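Local coordinates for protein dITP/XTP pyrophosphatase (Staphylococcus aureus, PDB 4BNQ) that probably hydrolyses non-canonical purine nucleoside triphosphates such as XTP, dITP and ITP to their monophosphates and diphosphate, clearing them from the nucleotide pool with magnesium as cofactor, at residues A[46-49]-A[50-53]; A[187-190]-A[191-194]. All coordinates share one frame; numbering follows the deposited sequence.

Contact 1: residues A[46-49]-A[50-53]; sequences EENA and ILKS. With PO4 (phosphate ion), chain C.
Ile50 and Glu46 lie side by side one helical turn apart, pointing the same way, and their chains meet where Ile50 CD1 comes 4.0 Å from Glu46 CG. With Ile50 CG1 beside its own backbone N (chi1 -70°), that branch runs back over the preceding turn, and CG1 lies 3.2 Å from Glu46 O. The same oxygen accepts the Ile50 N-H at 3.0 Å between Ile50 N and Glu46 O. Leu51 repeats the pattern one residue on: its CG is 3.3 Å from Glu47 O, the acceptor for Leu51 N, and the Leu51 and Asn48 side chains cross at an angle, Leu51 CD1 passing 4.2 Å from Asn48 OD1. Lys52 N bonds to Asn48 O, and Ser53 N closes the run at 3.0 Å from Ala49 O. These are successive i+4 to i hydrogen bonds in the first half of helix 45-60, which packs on the antiparallel sheet of the Ham1 fold: Ile50 rests on Thr128 and Val130 of strand 126-139, while Ala49 touches Asp68 on strand 64-73. The side chain of Lys52 bends at chi3 (-70°), which brings CE to 3.4 Å from Asn48 O and turns the ammonium toward a phosphate ion, probably from the crystallisation liquor. Lys52 NZ is hydrogen-bonded to O3 of this phosphate at 2.4 Å, shorter than a normal bond and doubtful as an exact length. The ammonium also forms a salt bridge with Asp68 and donates to the carbonyl of Asp67, while Ser8, Asn9 and Lys13 bind the phosphate as well. Farther out, Asn48 OD1 accepts from Gly42 N, Glu47 OE1 from Ser43 N, and Ser53 OG is hydrogen-bonded to the hydroxyls of Ser120 and Ser122.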
ATOM      1  N   GLU A  46       6.435  -7.355  14.127  1.00 26.20           N
ATOM      2  CA  GLU A  46       6.007  -6.201  14.899  1.00 33.14           C
ATOM      3  C   GLU A  46       6.732  -6.148  16.237  1.00 33.22           C
ATOM      4  O   GLU A  46       7.228  -5.091  16.636  1.00 28.03           O
ATOM      5  CB  GLU A  46       4.488  -6.225  15.102  1.00 36.20           C
ATOM      6  CG  GLU A  46       4.002  -5.341  16.245  1.00 43.04           C
ATOM      7  CD  GLU A  46       2.488  -5.166  16.265  1.00 52.89           C
ATOM      8  OE1 GLU A  46       1.860  -5.289  15.187  1.00 54.59           O
ATOM      9  OE2 GLU A  46       1.927  -4.883  17.354  1.00 53.68           O
ATOM     10  N   GLU A  47       6.818  -7.298  16.905  1.00 33.33           N
ATOM     11  CA  GLU A  47       7.500  -7.397  18.191  1.00 33.81           C
ATOM     12  C   GLU A  47       8.986  -7.107  18.078  1.00 30.61           C
ATOM     13  O   GLU A  47       9.575  -6.461  18.947  1.00 29.25           O
ATOM     14  CB  GLU A  47       7.251  -8.774  18.820  1.00 34.65           C
ATOM     15  CG  GLU A  47       5.798  -8.977  19.230  1.00 35.59           C
ATOM     16  CD  GLU A  47       5.527 -10.348  19.816  1.00 41.57           C
ATOM     17  OE1 GLU A  47       6.487 -11.126  20.014  1.00 42.76           O
ATOM     18  OE2 GLU A  47       4.343 -10.651  20.073  1.00 45.92           O
ATOM     19  N   ASN A  48       9.603  -7.583  17.006  1.00 30.65           N
ATOM     20  CA  ASN A  48      11.023  -7.317  16.808  1.00 31.05           C
ATOM     21  C   ASN A  48      11.299  -5.833  16.542  1.00 30.27           C
ATOM     22  O   ASN A  48      12.265  -5.281  17.060  1.00 25.33           O
ATOM     23  CB  ASN A  48      11.590  -8.204  15.703  1.00 28.17           C
ATOM     24  CG  ASN A  48      11.817  -9.619  16.174  1.00 40.92           C
ATOM     25  OD1 ASN A  48      12.057  -9.849  17.360  1.00 39.11           O
ATOM     26  ND2 ASN A  48      11.742 -10.575  15.255  1.00 43.96           N
ATOM     27  N   ALA A  49      10.439  -5.193  15.747  1.00 29.93           N
ATOM     28  CA  ALA A  49      10.575  -3.762  15.466  1.00 26.67           C
ATOM     29  C   ALA A  49      10.410  -2.904  16.734  1.00 24.95           C
ATOM     30  O   ALA A  49      11.184  -1.985  16.973  1.00 25.94           O
ATOM     31  CB  ALA A  49       9.575  -3.336  14.401  1.00 23.28           C
ATOM     32  N   ILE A  50       9.397  -3.211  17.535  1.00 26.09           N
ATOM     33  CA  ILE A  50       9.165  -2.512  18.790  1.00 25.38           C
ATOM     34  C   ILE A  50      10.372  -2.617  19.727  1.00 28.42           C
ATOM     35  O   ILE A  50      10.769  -1.639  20.365  1.00 27.38           O
ATOM     36  CB  ILE A  50       7.916  -3.068  19.505  1.00 27.43           C
ATOM     37  CG1 ILE A  50       6.648  -2.683  18.730  1.00 25.00           C
ATOM     38  CG2 ILE A  50       7.847  -2.557  20.943  1.00 26.27           C
ATOM     39  CD1 ILE A  50       5.355  -3.212  19.348  1.00 28.84           C
ATOM     40  N   LEU A  51      10.964  -3.800  19.809  1.00 24.15           N
ATOM     41  CA  LEU A  51      12.109  -3.980  20.688  1.00 29.63           C
ATOM     42  C   LEU A  51      13.245  -3.066  20.225  1.00 27.43           C
ATOM     43  O   LEU A  51      13.919  -2.433  21.036  1.00 28.56           O
ATOM     44  CB  LEU A  51      12.557  -5.458  20.721  1.00 28.22           C
ATOM     45  CG  LEU A  51      11.666  -6.487  21.437  1.00 27.26           C
ATOM     46  CD1 LEU A  51      12.060  -7.910  21.037  1.00 27.44           C
ATOM     47  CD2 LEU A  51      11.762  -6.340  22.948  1.00 29.71           C
ATOM     48  N   LYS A  52      13.453  -2.968  18.920  1.00 26.56           N
ATOM     49  CA  LYS A  52      14.558  -2.141  18.442  1.00 25.48           C
ATOM     50  C   LYS A  52      14.303  -0.652  18.642  1.00 26.28           C
ATOM     51  O   LYS A  52      15.179   0.052  19.145  1.00 23.71           O
ATOM     52  CB  LYS A  52      14.947  -2.491  16.995  1.00 25.69           C
ATOM     53  CG  LYS A  52      15.652  -3.874  16.878  1.00 30.33           C
ATOM     54  CD  LYS A  52      15.942  -4.289  15.428  1.00 27.24           C
ATOM     55  CE  LYS A  52      14.660  -4.624  14.678  1.00 27.64           C
ATOM     56  NZ  LYS A  52      14.929  -5.334  13.399  1.00 26.43           N
ATOM     57  N   SER A  53      13.108  -0.174  18.285  1.00 23.56           N
ATOM     58  CA  SER A  53      12.831   1.262  18.385  1.00 25.48           C
ATOM     59  C   SER A  53      12.804   1.730  19.835  1.00 26.17           C
ATOM     60  O   SER A  53      13.364   2.782  20.162  1.00 25.18           O
ATOM     61  CB  SER A  53      11.520   1.640  17.689  1.00 24.60           C
ATOM     62  OG  SER A  53      10.443   0.969  18.297  1.00 24.01           O
TER
HETATM   63  P   PO4 C 800      17.978  -4.739  11.592  1.00 32.85           P
HETATM   64  O1  PO4 C 800      17.049  -3.640  11.074  1.00 29.65           O
HETATM   65  O2  PO4 C 800      18.366  -5.652  10.453  1.00 35.86           O
HETATM   66  O3  PO4 C 800      17.235  -5.550  12.639  1.00 37.39           O
HETATM   67  O4  PO4 C 800      19.209  -4.135  12.207  1.00 29.01           O

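Contact 2: residues A[187-190]-A[191-194]; sequences AFLE and GEKN
The C-terminal end of helix 177-191 is where this contact sits, and there a salt bridge joins Glu190 to Lys193. Lys193 NZ meets Glu190 OE2 at 3.1 Å, on the syn side of the carboxylate but 31° out of its plane. Glu190 folds at chi2 (-71°) to bring the carboxylate round, whereas Lys193 reaches it with an extended chain that crosses obliquely. In the backbone, Gly191 N still makes a helical bond to Ala187 O, at 2.9 Å. Glu192 N bonds to Phe188 O at 3.2 Å and more weakly to Leu189 O. Lys193 N then turns to Glu190 O, 3.2 Å away, and Lys193 itself is the centre of an inverse gamma turn.

Glu192 carries its extended chain alongside Leu189, with OE2 3.7 Å from Leu189 CD2. Its other oxygen, OE1, lies 3.6 Å from Phe188 CE1, and the carboxylate plane is turned 61° from the ring. That ring also stacks edge-to-face with Phe131, and Phe188 packs against Glu190 of the second subunit, so this helix end forms part of the dimer interface. Within 187-194 the Glu192 carboxylate oxygens meet side-chain carbon. Lys193, just past the helix, probably balances part of the Glu190 charge, whose OE1 also has a long, weak ion pair with Lys129 of the second subunit.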
ATOM      1  N   ALA A 187       1.698   9.496   6.576  1.00 31.10           N
ATOM      2  CA  ALA A 187       0.310   9.935   6.730  1.00 33.07           C
ATOM      3  C   ALA A 187       0.019  10.205   8.198  1.00 34.92           C
ATOM      4  O   ALA A 187      -0.672  11.161   8.533  1.00 32.40           O
ATOM      5  CB  ALA A 187      -0.669   8.906   6.169  1.00 28.31           C
ATOM      6  N   PHE A 188       0.545   9.346   9.065  1.00 33.08           N
ATOM      7  CA  PHE A 188       0.417   9.525  10.502  1.00 35.26           C
ATOM      8  C   PHE A 188       1.040  10.859  10.943  1.00 35.63           C
ATOM      9  O   PHE A 188       0.434  11.622  11.694  1.00 34.79           O
ATOM     10  CB  PHE A 188       1.079   8.349  11.225  1.00 31.79           C
ATOM     11  CG  PHE A 188       0.991   8.426  12.723  1.00 32.97           C
ATOM     12  CD1 PHE A 188       1.974   9.086  13.465  1.00 32.69           C
ATOM     13  CD2 PHE A 188      -0.067   7.838  13.398  1.00 30.64           C
ATOM     14  CE1 PHE A 188       1.891   9.161  14.855  1.00 31.92           C
ATOM     15  CE2 PHE A 188      -0.153   7.906  14.785  1.00 35.71           C
ATOM     16  CZ  PHE A 188       0.831   8.568  15.515  1.00 33.22           C
ATOM     17  N   LEU A 189       2.253  11.124  10.471  1.00 32.63           N
ATOM     18  CA  LEU A 189       2.954  12.370  10.765  1.00 37.79           C
ATOM     19  C   LEU A 189       2.186  13.597  10.253  1.00 44.68           C
ATOM     20  O   LEU A 189       2.148  14.642  10.911  1.00 44.04           O
ATOM     21  CB  LEU A 189       4.351  12.355  10.140  1.00 37.87           C
ATOM     22  CG  LEU A 189       5.296  11.228  10.579  1.00 40.83           C
ATOM     23  CD1 LEU A 189       6.608  11.275   9.781  1.00 36.88           C
ATOM     24  CD2 LEU A 189       5.575  11.334  12.054  1.00 36.02           C
ATOM     25  N   GLU A 190       1.586  13.470   9.074  1.00 37.98           N
ATOM     26  CA  GLU A 190       0.811  14.557   8.499  1.00 42.83           C
ATOM     27  C   GLU A 190      -0.446  14.796   9.335  1.00 44.21           C
ATOM     28  O   GLU A 190      -0.871  15.938   9.508  1.00 49.11           O
ATOM     29  CB  GLU A 190       0.454  14.267   7.031  1.00 42.58           C
ATOM     30  CG  GLU A 190       1.587  14.534   6.042  1.00 46.74           C
ATOM     31  CD  GLU A 190       1.878  16.023   5.842  1.00 56.74           C
ATOM     32  OE1 GLU A 190       0.944  16.773   5.473  1.00 61.49           O
ATOM     33  OE2 GLU A 190       3.044  16.448   6.038  1.00 55.82           O
ATOM     34  N   GLY A 191      -1.025  13.719   9.856  1.00 40.03           N
ATOM     35  CA  GLY A 191      -2.147  13.812  10.774  1.00 45.47           C
ATOM     36  C   GLY A 191      -1.832  14.578  12.055  1.00 54.00           C
ATOM     37  O   GLY A 191      -2.710  15.270  12.584  1.00 53.82           O
ATOM     38  N   GLU A 192      -0.598  14.470  12.559  1.00 48.55           N
ATOM     39  CA  GLU A 192      -0.254  15.155  13.808  1.00 51.89           C
ATOM     40  C   GLU A 192       0.167  16.607  13.601  1.00 53.11           C
ATOM     41  O   GLU A 192       0.477  17.320  14.550  1.00 58.73           O
ATOM     42  CB  GLU A 192       0.739  14.362  14.690  1.00 48.42           C
ATOM     43  CG  GLU A 192       2.187  14.246  14.228  1.00 48.89           C
ATOM     44  CD  GLU A 192       2.988  13.249  15.090  1.00 51.92           C
ATOM     45  OE1 GLU A 192       2.375  12.526  15.916  1.00 49.31           O
ATOM     46  OE2 GLU A 192       4.233  13.182  14.949  1.00 50.09           O
ATOM     47  N   LYS A 193       0.154  17.052  12.356  1.00 50.97           N
ATOM     48  CA  LYS A 193       0.296  18.469  12.098  1.00 58.44           C
ATOM     49  C   LYS A 193      -1.086  19.125  12.111  1.00 62.94           C
ATOM     50  O   LYS A 193      -1.422  19.899  11.222  1.00 61.92           O
ATOM     51  CB  LYS A 193       1.008  18.702  10.774  1.00 53.34           C
ATOM     52  CG  LYS A 193       2.410  18.128  10.720  1.00 47.15           C
ATOM     53  CD  LYS A 193       3.032  18.517   9.394  1.00 53.22           C
ATOM     54  CE  LYS A 193       4.423  17.966   9.213  1.00 54.53           C
ATOM     55  NZ  LYS A 193       4.847  18.206   7.798  1.00 61.35           N
ATOM     56  N   ASN A 194      -1.875  18.788  13.133  1.00 66.85           N
ATOM     57  CA  ASN A 194      -3.186  19.388  13.374  1.00 65.60           C
ATOM     58  C   ASN A 194      -4.137  19.281  12.196  1.00 65.23           C
ATOM     59  O   ASN A 194      -4.724  20.284  11.790  1.00 73.59           O
ATOM     60  CB  ASN A 194      -3.042  20.856  13.784  1.00 73.35           C
ATOM     61  CG  ASN A 194      -2.266  21.025  15.066  1.00 71.93           C
ATOM     62  OD1 ASN A 194      -2.743  20.668  16.143  1.00 77.98           O
ATOM     63  ND2 ASN A 194      -1.063  21.581  14.963  1.00 74.83           N
TER

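How the contacts relate
Contact 1 and contact 2 come one after the other along the chain and do not touch: their centres are 22 Å apart and their nearest atoms about 12 Å. Contact 1 lies within a helix, contact 2 at the C-terminal end of one and in the loop after it. Residues 46-53 lie beside the predicted active site, with Asp68 the predicted proton acceptor and magnesium ligand, and the Lys52 side chain about 4 Å from that of Lys13, a predicted substrate-binding residue. Residues 187-194 lie away from those sites and pack against the second subunit, which does not touch 46-53; the Leu189 side chain is about 4 Å from a bound phosphate, probably from the crystallisation liquor.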